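Local coordinates for protein anaphase-promoting complex subunit cut9 (Schizosaccharomyces pombe, PDB 2XPI) that serves as a TPR-repeat subunit of the anaphase-promoting complex, the E3 ubiquitin ligase that controls progression through mitosis and G1, and binds hcn1, at residues Gln425-Tyr430 against Gly448-Gln453; Pro443-Gly448 against Gln465-Leu470; Leu477-Gly482 against Asn496-Ala501. One frame throughout, in Å; residues are numbered along the deposited sequence.

Interaction 1: residues Gln425-Tyr430 against Gly448-Gln453; sequences QAISAY and GMQHMQ
Q450 buries more surface here than any other residue, and it does so largely through its aliphatic stem, a reminder that a polar side chain can pack as a hydrocarbon. With CG anti to the backbone N (chi1 -153°) and the chain bent at the next bond, the stem reaches across to the opposite helix. There Q450 CG lies 3.9 Å from I427 CG1. The same methylene also meets the methyl of A426, with Q450 CG to A426 CB at 4.0 Å, while the amide end reaches the edge of the Y430 ring. I427 continues past the stem to H451, where its CD1 sits 4.0 Å from the centroid of the imidazole, over one face and offset toward the rim, a CH-pi contact. The ring of H451 also meets that of Y463, their planes nearly parallel. The short axes run antiparallel, 10.1 Å apart, a spacing consistent with contact through side chains. Y430 OH is hydrogen-bonded to a basic side chain of another protein's chain. The contact joins the second helix of TPR 10 (423-435) to the first of TPR 11 (442-454), with helix 407-420 touching Q450 and helix 457-470 touching H451.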
loop_
_atom_site.group_PDB
_atom_site.type_symbol
_atom_site.label_atom_id
_atom_site.label_comp_id
_atom_site.label_asym_id
_atom_site.label_seq_id
_atom_site.Cartn_x
_atom_site.Cartn_y
_atom_site.Cartn_z
ATOM N N GLN A 425 15.893 21.557 -29.033
ATOM C CA GLN A 425 15.394 20.865 -27.873
ATOM C C GLN A 425 14.536 21.788 -27.048
ATOM O O GLN A 425 13.565 21.335 -26.439
ATOM C CB GLN A 425 16.540 20.296 -27.068
ATOM C CG GLN A 425 17.436 19.465 -27.941
ATOM C CD GLN A 425 18.141 18.378 -27.194
ATOM O OE1 GLN A 425 17.512 17.545 -26.545
ATOM N NE2 GLN A 425 19.468 18.367 -27.286
ATOM N N ALA A 426 14.871 23.077 -27.029
ATOM C CA ALA A 426 14.057 24.035 -26.291
ATOM C C ALA A 426 12.677 24.078 -26.911
ATOM O O ALA A 426 11.660 23.999 -26.199
ATOM C CB ALA A 426 14.674 25.388 -26.306
ATOM N N ILE A 427 12.644 24.184 -28.237
ATOM C CA ILE A 427 11.397 24.121 -29.000
ATOM C C ILE A 427 10.571 22.812 -28.842
ATOM O O ILE A 427 9.347 22.870 -28.793
ATOM C CB ILE A 427 11.642 24.486 -30.495
ATOM C CG1 ILE A 427 11.940 25.987 -30.588
ATOM C CG2 ILE A 427 10.447 24.073 -31.388
ATOM C CD1 ILE A 427 12.906 26.363 -31.692
ATOM N N SER A 428 11.214 21.647 -28.768
ATOM C CA SER A 428 10.492 20.421 -28.396
ATOM C C SER A 428 9.802 20.582 -27.049
ATOM O O SER A 428 8.593 20.410 -26.938
ATOM C CB SER A 428 11.430 19.229 -28.290
ATOM O OG SER A 428 11.952 18.884 -29.551
ATOM N N ALA A 429 10.581 20.909 -26.024
ATOM C CA ALA A 429 10.040 21.057 -24.693
ATOM C C ALA A 429 8.931 22.103 -24.639
ATOM O O ALA A 429 7.912 21.854 -24.011
ATOM C CB ALA A 429 11.153 21.357 -23.678
ATOM N N TYR A 430 9.100 23.253 -25.300
ATOM C CA TYR A 430 8.051 24.290 -25.288
ATOM C C TYR A 430 6.799 23.847 -26.038
ATOM O O TYR A 430 5.698 24.271 -25.709
ATOM C CB TYR A 430 8.510 25.616 -25.912
ATOM C CG TYR A 430 9.445 26.441 -25.077
ATOM C CD1 TYR A 430 9.176 26.714 -23.739
ATOM C CD2 TYR A 430 10.610 26.965 -25.638
ATOM C CE1 TYR A 430 10.066 27.480 -22.974
ATOM C CE2 TYR A 430 11.487 27.738 -24.899
ATOM C CZ TYR A 430 11.216 27.989 -23.576
ATOM O OH TYR A 430 12.108 28.747 -22.873
ATOM N N GLY A 448 7.993 31.934 -29.539
ATOM C CA GLY A 448 8.349 33.104 -30.316
ATOM C C GLY A 448 9.788 33.551 -30.075
ATOM O O GLY A 448 10.540 33.790 -31.024
ATOM N N MET A 449 10.169 33.653 -28.803
ATOM C CA MET A 449 11.494 34.111 -28.402
ATOM C C MET A 449 12.589 33.185 -28.871
ATOM O O MET A 449 13.693 33.623 -29.227
ATOM C CB MET A 449 11.570 34.230 -26.891
ATOM C CG MET A 449 10.621 35.294 -26.321
ATOM S SD MET A 449 10.610 35.211 -24.524
ATOM C CE MET A 449 12.374 35.435 -24.271
ATOM N N GLN A 450 12.282 31.901 -28.871
ATOM C CA GLN A 450 13.247 30.903 -29.272
ATOM C C GLN A 450 13.395 30.911 -30.793
ATOM O O GLN A 450 14.497 30.698 -31.310
ATOM C CB GLN A 450 12.810 29.528 -28.762
ATOM C CG GLN A 450 13.948 28.581 -28.543
ATOM C CD GLN A 450 14.946 29.133 -27.565
ATOM O OE1 GLN A 450 16.155 29.004 -27.749
ATOM N NE2 GLN A 450 14.450 29.781 -26.530
ATOM N N HIS A 451 12.297 31.163 -31.515
ATOM C CA HIS A 451 12.364 31.264 -32.974
ATOM C C HIS A 451 13.026 32.559 -33.459
ATOM O O HIS A 451 13.607 32.601 -34.540
ATOM C CB HIS A 451 10.998 31.060 -33.616
ATOM C CG HIS A 451 10.617 29.615 -33.765
ATOM N ND1 HIS A 451 11.272 28.755 -34.623
ATOM C CD2 HIS A 451 9.656 28.877 -33.158
ATOM C CE1 HIS A 451 10.734 27.551 -34.534
ATOM N NE2 HIS A 451 9.752 27.600 -33.653
ATOM N N MET A 452 12.958 33.607 -32.650
ATOM C CA MET A 452 13.773 34.787 -32.898
ATOM C C MET A 452 15.258 34.444 -32.929
ATOM O O MET A 452 15.971 34.866 -33.837
ATOM C CB MET A 452 13.509 35.856 -31.851
ATOM C CG MET A 452 12.326 36.693 -32.199
ATOM S SD MET A 452 12.236 38.185 -31.228
ATOM C CE MET A 452 11.211 37.631 -29.875
ATOM N N GLN A 453 15.709 33.673 -31.942
ATOM C CA GLN A 453 17.093 33.211 -31.875
ATOM C C GLN A 453 17.534 32.534 -33.163
ATOM O O GLN A 453 18.639 32.752 -33.636
ATOM C CB GLN A 453 17.252 32.210 -30.740
ATOM C CG GLN A 453 16.775 32.725 -29.431
ATOM C CD GLN A 453 17.610 33.875 -28.966
ATOM O OE1 GLN A 453 18.805 33.714 -28.710
ATOM N NE2 GLN A 453 16.997 35.057 -28.857
#

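Interaction 2: residues Pro443-Gly448 against Gln465-Leu470; sequences PYLFLG and QSSYAL
Y444 packs on S466, S467 and L470, and its side chain can be read outward atom by atom as an example of an aromatic laid along a serine-rich helix surface. At the root, Y444 CB lies 3.6 Å from S467 OG. The next atom, CG, stands beside the backbone N and anti to the carbonyl carbon (chi1 -69°), which carries the ring over toward S466; Y444 CG is 4.1 Å from S466 CB. Further out the same methylene serves again, with Y444 CD2 as its closest ring atom at 3.4 Å from S466 CB. Y444 CE2 still touches S466 CB and adds L470 CD2, at 4.1 Å. Thus one side of the ring does the touching, against serine carbon and a branched apolar end, while Y463 from earlier in helix 457-470 also packs on Y444. L445 adds a smaller share: its N is 3.3 Å from S467 OG, but the angle is too poor for a hydrogen bond. The serine hydroxyls are instead satisfied within their own helix, S466 OG bonding to E462 O and S467 OG to Y463 O. This pairing of the two helices of TPR 11 appears to rest mainly on shape: S466 offers its CB and S467 its small hydroxyl, and such small side chains are consistent with axes only 8.2 Å apart.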
loop_
_atom_site.group_PDB
_atom_site.type_symbol
_atom_site.label_atom_id
_atom_site.label_comp_id
_atom_site.label_asym_id
_atom_site.label_seq_id
_atom_site.Cartn_x
_atom_site.Cartn_y
_atom_site.Cartn_z
ATOM N N PRO A 443 3.443 29.786 -23.280
ATOM C CA PRO A 443 4.130 28.893 -24.229
ATOM C C PRO A 443 4.364 29.457 -25.634
ATOM O O PRO A 443 5.444 29.230 -26.150
ATOM C CB PRO A 443 3.217 27.674 -24.272
ATOM C CG PRO A 443 2.680 27.607 -22.857
ATOM C CD PRO A 443 2.389 29.076 -22.534
ATOM N N TYR A 444 3.419 30.173 -26.235
ATOM C CA TYR A 444 3.644 30.817 -27.541
ATOM C C TYR A 444 4.640 31.965 -27.446
ATOM O O TYR A 444 5.367 32.252 -28.400
ATOM C CB TYR A 444 2.359 31.397 -28.106
ATOM C CG TYR A 444 1.365 30.357 -28.529
ATOM C CD1 TYR A 444 1.757 29.063 -28.773
ATOM C CD2 TYR A 444 0.033 30.676 -28.678
ATOM C CE1 TYR A 444 0.864 28.123 -29.150
ATOM C CE2 TYR A 444 -0.874 29.744 -29.055
ATOM C CZ TYR A 444 -0.459 28.466 -29.295
ATOM O OH TYR A 444 -1.387 27.519 -29.668
ATOM N N LEU A 445 4.628 32.644 -26.306
ATOM C CA LEU A 445 5.624 33.645 -26.003
ATOM C C LEU A 445 7.007 33.028 -26.146
ATOM O O LEU A 445 7.860 33.529 -26.888
ATOM C CB LEU A 445 5.447 34.135 -24.575
ATOM C CG LEU A 445 5.744 35.612 -24.409
ATOM C CD1 LEU A 445 5.524 36.066 -22.976
ATOM C CD2 LEU A 445 7.155 35.882 -24.879
ATOM N N PHE A 446 7.219 31.926 -25.437
ATOM C CA PHE A 446 8.525 31.306 -25.398
ATOM C C PHE A 446 8.910 30.727 -26.765
ATOM O O PHE A 446 10.057 30.846 -27.204
ATOM C CB PHE A 446 8.568 30.235 -24.314
ATOM C CG PHE A 446 8.266 30.751 -22.926
ATOM C CD1 PHE A 446 8.597 32.034 -22.561
ATOM C CD2 PHE A 446 7.673 29.927 -21.973
ATOM C CE1 PHE A 446 8.324 32.507 -21.272
ATOM C CE2 PHE A 446 7.398 30.391 -20.680
ATOM C CZ PHE A 446 7.718 31.671 -20.331
ATOM N N LEU A 447 7.955 30.091 -27.434
ATOM C CA LEU A 447 8.196 29.607 -28.785
ATOM C C LEU A 447 8.625 30.775 -29.696
ATOM O O LEU A 447 9.511 30.624 -30.518
ATOM C CB LEU A 447 6.948 28.924 -29.357
ATOM C CG LEU A 447 6.753 27.399 -29.381
ATOM C CD1 LEU A 447 8.051 26.655 -29.136
ATOM C CD2 LEU A 447 5.678 26.962 -28.391
ATOM N N GLY A 448 7.993 31.934 -29.539
ATOM C CA GLY A 448 8.349 33.104 -30.316
ATOM C C GLY A 448 9.788 33.551 -30.075
ATOM O O GLY A 448 10.540 33.790 -31.024
ATOM N N GLN A 465 1.960 36.975 -32.166
ATOM C CA GLN A 465 0.575 37.433 -32.374
ATOM C C GLN A 465 -0.398 36.483 -31.680
ATOM O O GLN A 465 -1.415 36.899 -31.127
ATOM C CB GLN A 465 0.233 37.532 -33.868
ATOM C CG GLN A 465 1.011 38.605 -34.608
ATOM C CD GLN A 465 0.795 39.993 -34.015
ATOM O OE1 GLN A 465 -0.317 40.330 -33.580
ATOM N NE2 GLN A 465 1.855 40.815 -34.008
ATOM N N SER A 466 -0.070 35.196 -31.708
ATOM C CA SER A 466 -0.840 34.199 -30.988
ATOM C C SER A 466 -0.896 34.432 -29.477
ATOM O O SER A 466 -1.995 34.458 -28.944
ATOM C CB SER A 466 -0.370 32.787 -31.328
ATOM O OG SER A 466 -0.771 32.431 -32.642
ATOM N N SER A 467 0.233 34.614 -28.775
ATOM C CA SER A 467 0.109 34.930 -27.344
ATOM C C SER A 467 -0.676 36.207 -27.135
ATOM O O SER A 467 -1.522 36.292 -26.242
ATOM C CB SER A 467 1.436 35.012 -26.572
ATOM O OG SER A 467 2.554 34.917 -27.421
ATOM N N TYR A 468 -0.395 37.210 -27.953
ATOM C CA TYR A 468 -1.050 38.498 -27.769
ATOM C C TYR A 468 -2.579 38.362 -27.872
ATOM O O TYR A 468 -3.312 39.052 -27.170
ATOM C CB TYR A 468 -0.525 39.510 -28.787
ATOM C CG TYR A 468 -1.005 40.921 -28.563
ATOM C CD1 TYR A 468 -2.066 41.446 -29.302
ATOM C CD2 TYR A 468 -0.386 41.739 -27.614
ATOM C CE1 TYR A 468 -2.505 42.756 -29.101
ATOM C CE2 TYR A 468 -0.809 43.038 -27.406
ATOM C CZ TYR A 468 -1.870 43.548 -28.150
ATOM O OH TYR A 468 -2.287 44.846 -27.923
ATOM N N ALA A 469 -3.065 37.480 -28.737
ATOM C CA ALA A 469 -4.513 37.319 -28.865
ATOM C C ALA A 469 -5.125 36.739 -27.580
ATOM O O ALA A 469 -6.235 37.105 -27.196
ATOM C CB ALA A 469 -4.872 36.467 -30.080
ATOM N N LEU A 470 -4.380 35.845 -26.931
ATOM C CA LEU A 470 -4.712 35.260 -25.631
ATOM C C LEU A 470 -4.589 36.234 -24.431
ATOM O O LEU A 470 -5.427 36.241 -23.531
ATOM C CB LEU A 470 -3.783 34.063 -25.383
ATOM C CG LEU A 470 -4.239 32.611 -25.602
ATOM C CD1 LEU A 470 -5.574 32.473 -26.338
ATOM C CD2 LEU A 470 -3.147 31.797 -26.277
#

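Interaction 3: residues Leu477-Gly482 against Asn496-Ala501; sequences LLNELG and NHFQNA
G482 faces H497 where the two helices of TPR 12 pack antiparallel, their short axes 7.8 Å apart and at 164°. Such close approach is characteristic of a TPR hairpin, and G482, F498 and A501 stand where the TPR consensus has glycine, an aromatic and alanine. The glycine lets the F498 ring come right up to backbone, with F498 CZ 3.4 Å from G482 C. The edge of that ring turns to a carbonyl, F498 CE1 lying 3.5 Å from N479 O. H497 uses both stem and ring: its CB is 3.5 Å from L478 O, while L481 CB lies over one imidazole face, 4.0 Å from the ring centroid, in a CH-pi contact. L478 completes the seam, its CB 4.1 Å from A501 CB and its CD1 alongside the backbone of N500. F498 also packs on N521 and L522 of helix 516-528, so an alanine here would probably open a gap beside G482 and take from that next helix part of its support. Chemically the seam is one of carbon surfaces and backbone; the hydrogens on the edge of the F498 ring carry slight positive charge, so their place beside N479 O is likely to be mildly favourable.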
loop_
_atom_site.group_PDB
_atom_site.type_symbol
_atom_site.label_atom_id
_atom_site.label_comp_id
_atom_site.label_asym_id
_atom_site.label_seq_id
_atom_site.Cartn_x
_atom_site.Cartn_y
_atom_site.Cartn_z
ATOM N N LEU A 477 6.055 40.162 -23.407
ATOM C CA LEU A 477 5.491 39.935 -24.715
ATOM C C LEU A 477 5.605 41.190 -25.548
ATOM O O LEU A 477 5.875 41.118 -26.746
ATOM C CB LEU A 477 4.018 39.572 -24.561
ATOM C CG LEU A 477 3.169 39.518 -25.824
ATOM C CD1 LEU A 477 3.611 38.389 -26.729
ATOM C CD2 LEU A 477 1.731 39.340 -25.418
ATOM N N LEU A 478 5.384 42.345 -24.918
ATOM C CA LEU A 478 5.504 43.626 -25.616
ATOM C C LEU A 478 6.954 43.884 -25.973
ATOM O O LEU A 478 7.262 44.405 -27.036
ATOM C CB LEU A 478 4.931 44.771 -24.781
ATOM C CG LEU A 478 3.423 44.677 -24.521
ATOM C CD1 LEU A 478 2.983 45.746 -23.544
ATOM C CD2 LEU A 478 2.631 44.775 -25.817
ATOM N N ASN A 479 7.857 43.505 -25.085
ATOM C CA ASN A 479 9.259 43.554 -25.439
ATOM C C ASN A 479 9.553 42.700 -26.670
ATOM O O ASN A 479 10.191 43.152 -27.595
ATOM C CB ASN A 479 10.163 43.142 -24.275
ATOM C CG ASN A 479 11.630 43.179 -24.656
ATOM O OD1 ASN A 479 12.168 42.213 -25.188
ATOM N ND2 ASN A 479 12.270 44.308 -24.427
ATOM N N GLU A 480 9.071 41.465 -26.686
ATOM C CA GLU A 480 9.343 40.574 -27.811
ATOM C C GLU A 480 8.712 41.057 -29.124
ATOM O O GLU A 480 9.313 40.944 -30.186
ATOM C CB GLU A 480 8.920 39.141 -27.484
ATOM C CG GLU A 480 9.529 38.600 -26.207
ATOM C CD GLU A 480 11.055 38.656 -26.199
ATOM O OE1 GLU A 480 11.667 38.271 -27.217
ATOM O OE2 GLU A 480 11.649 39.080 -25.175
ATOM N N LEU A 481 7.501 41.585 -29.066
ATOM C CA LEU A 481 6.894 42.166 -30.253
ATOM C C LEU A 481 7.720 43.359 -30.746
ATOM O O LEU A 481 7.754 43.656 -31.944
ATOM C CB LEU A 481 5.475 42.624 -29.945
ATOM C CG LEU A 481 4.416 41.535 -29.952
ATOM C CD1 LEU A 481 3.170 42.012 -29.212
ATOM C CD2 LEU A 481 4.115 41.139 -31.394
ATOM N N GLY A 482 8.391 44.030 -29.810
ATOM C CA GLY A 482 9.181 45.206 -30.120
ATOM C C GLY A 482 10.502 44.857 -30.774
ATOM O O GLY A 482 10.960 45.560 -31.662
ATOM N N ASN A 496 6.946 52.148 -29.599
ATOM C CA ASN A 496 5.647 52.077 -28.937
ATOM C C ASN A 496 5.540 50.832 -28.063
ATOM O O ASN A 496 5.058 50.883 -26.931
ATOM C CB ASN A 496 4.510 52.114 -29.962
ATOM C CG ASN A 496 4.526 53.380 -30.813
ATOM O OD1 ASN A 496 4.059 53.372 -31.951
ATOM N ND2 ASN A 496 5.061 54.474 -30.264
ATOM N N HIS A 497 6.007 49.709 -28.594
ATOM C CA HIS A 497 5.972 48.466 -27.853
ATOM C C HIS A 497 6.874 48.507 -26.630
ATOM O O HIS A 497 6.429 48.192 -25.528
ATOM C CB HIS A 497 6.305 47.290 -28.763
ATOM C CG HIS A 497 5.143 46.835 -29.585
ATOM N ND1 HIS A 497 5.279 46.334 -30.861
ATOM C CD2 HIS A 497 3.816 46.808 -29.309
ATOM C CE1 HIS A 497 4.087 46.013 -31.335
ATOM N NE2 HIS A 497 3.183 46.287 -30.412
ATOM N N PHE A 498 8.129 48.903 -26.807
ATOM C CA PHE A 498 9.020 49.091 -25.662
ATOM C C PHE A 498 8.477 50.044 -24.605
ATOM O O PHE A 498 8.581 49.766 -23.407
ATOM C CB PHE A 498 10.389 49.562 -26.113
ATOM C CG PHE A 498 11.066 48.607 -27.025
ATOM C CD1 PHE A 498 10.993 47.249 -26.788
ATOM C CD2 PHE A 498 11.762 49.055 -28.125
ATOM C CE1 PHE A 498 11.611 46.368 -27.616
ATOM C CE2 PHE A 498 12.380 48.173 -28.955
ATOM C CZ PHE A 498 12.305 46.829 -28.704
ATOM N N GLN A 499 7.910 51.167 -25.033
ATOM C CA GLN A 499 7.379 52.137 -24.079
ATOM C C GLN A 499 6.227 51.549 -23.273
ATOM O O GLN A 499 6.009 51.915 -22.121
ATOM C CB GLN A 499 6.951 53.432 -24.775
ATOM C CG GLN A 499 8.078 54.419 -24.985
ATOM C CD GLN A 499 7.712 55.545 -25.955
ATOM O OE1 GLN A 499 8.470 56.512 -26.111
ATOM N NE2 GLN A 499 6.554 55.422 -26.613
ATOM N N ASN A 500 5.492 50.624 -23.878
ATOM C CA ASN A 500 4.368 50.008 -23.192
ATOM C C ASN A 500 4.750 48.867 -22.269
ATOM O O ASN A 500 4.084 48.640 -21.264
ATOM C CB ASN A 500 3.293 49.584 -24.179
ATOM C CG ASN A 500 2.098 50.491 -24.123
ATOM O OD1 ASN A 500 2.027 51.493 -24.834
ATOM N ND2 ASN A 500 1.165 50.175 -23.235
ATOM N N ALA A 501 5.815 48.148 -22.609
ATOM C CA ALA A 501 6.383 47.178 -21.686
ATOM C C ALA A 501 6.742 47.922 -20.407
ATOM O O ALA A 501 6.290 47.561 -19.329
ATOM C CB ALA A 501 7.622 46.533 -22.281
#

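Overall arrangement
Each of the three contacts joins a helix to the one that follows it in the chain. From the N terminus, interaction 1 closes the loop between TPR 10 and TPR 11, joining helix 423-435 to helix 442-454. Before it closes, interaction 2 has opened on helix 442-454; the two cross along the chain, share G448 and touch directly, Y430 against F446 and L447. Interaction 2 then closes the hairpin of TPR 11. Interaction 3 follows in series, closing the hairpin of TPR 12. Its first helix bears on both helices of TPR 11, L477 packing on S467 and E480 on L445 and M449. Together they tie TPR 10 to 12 within the hcn1-binding region.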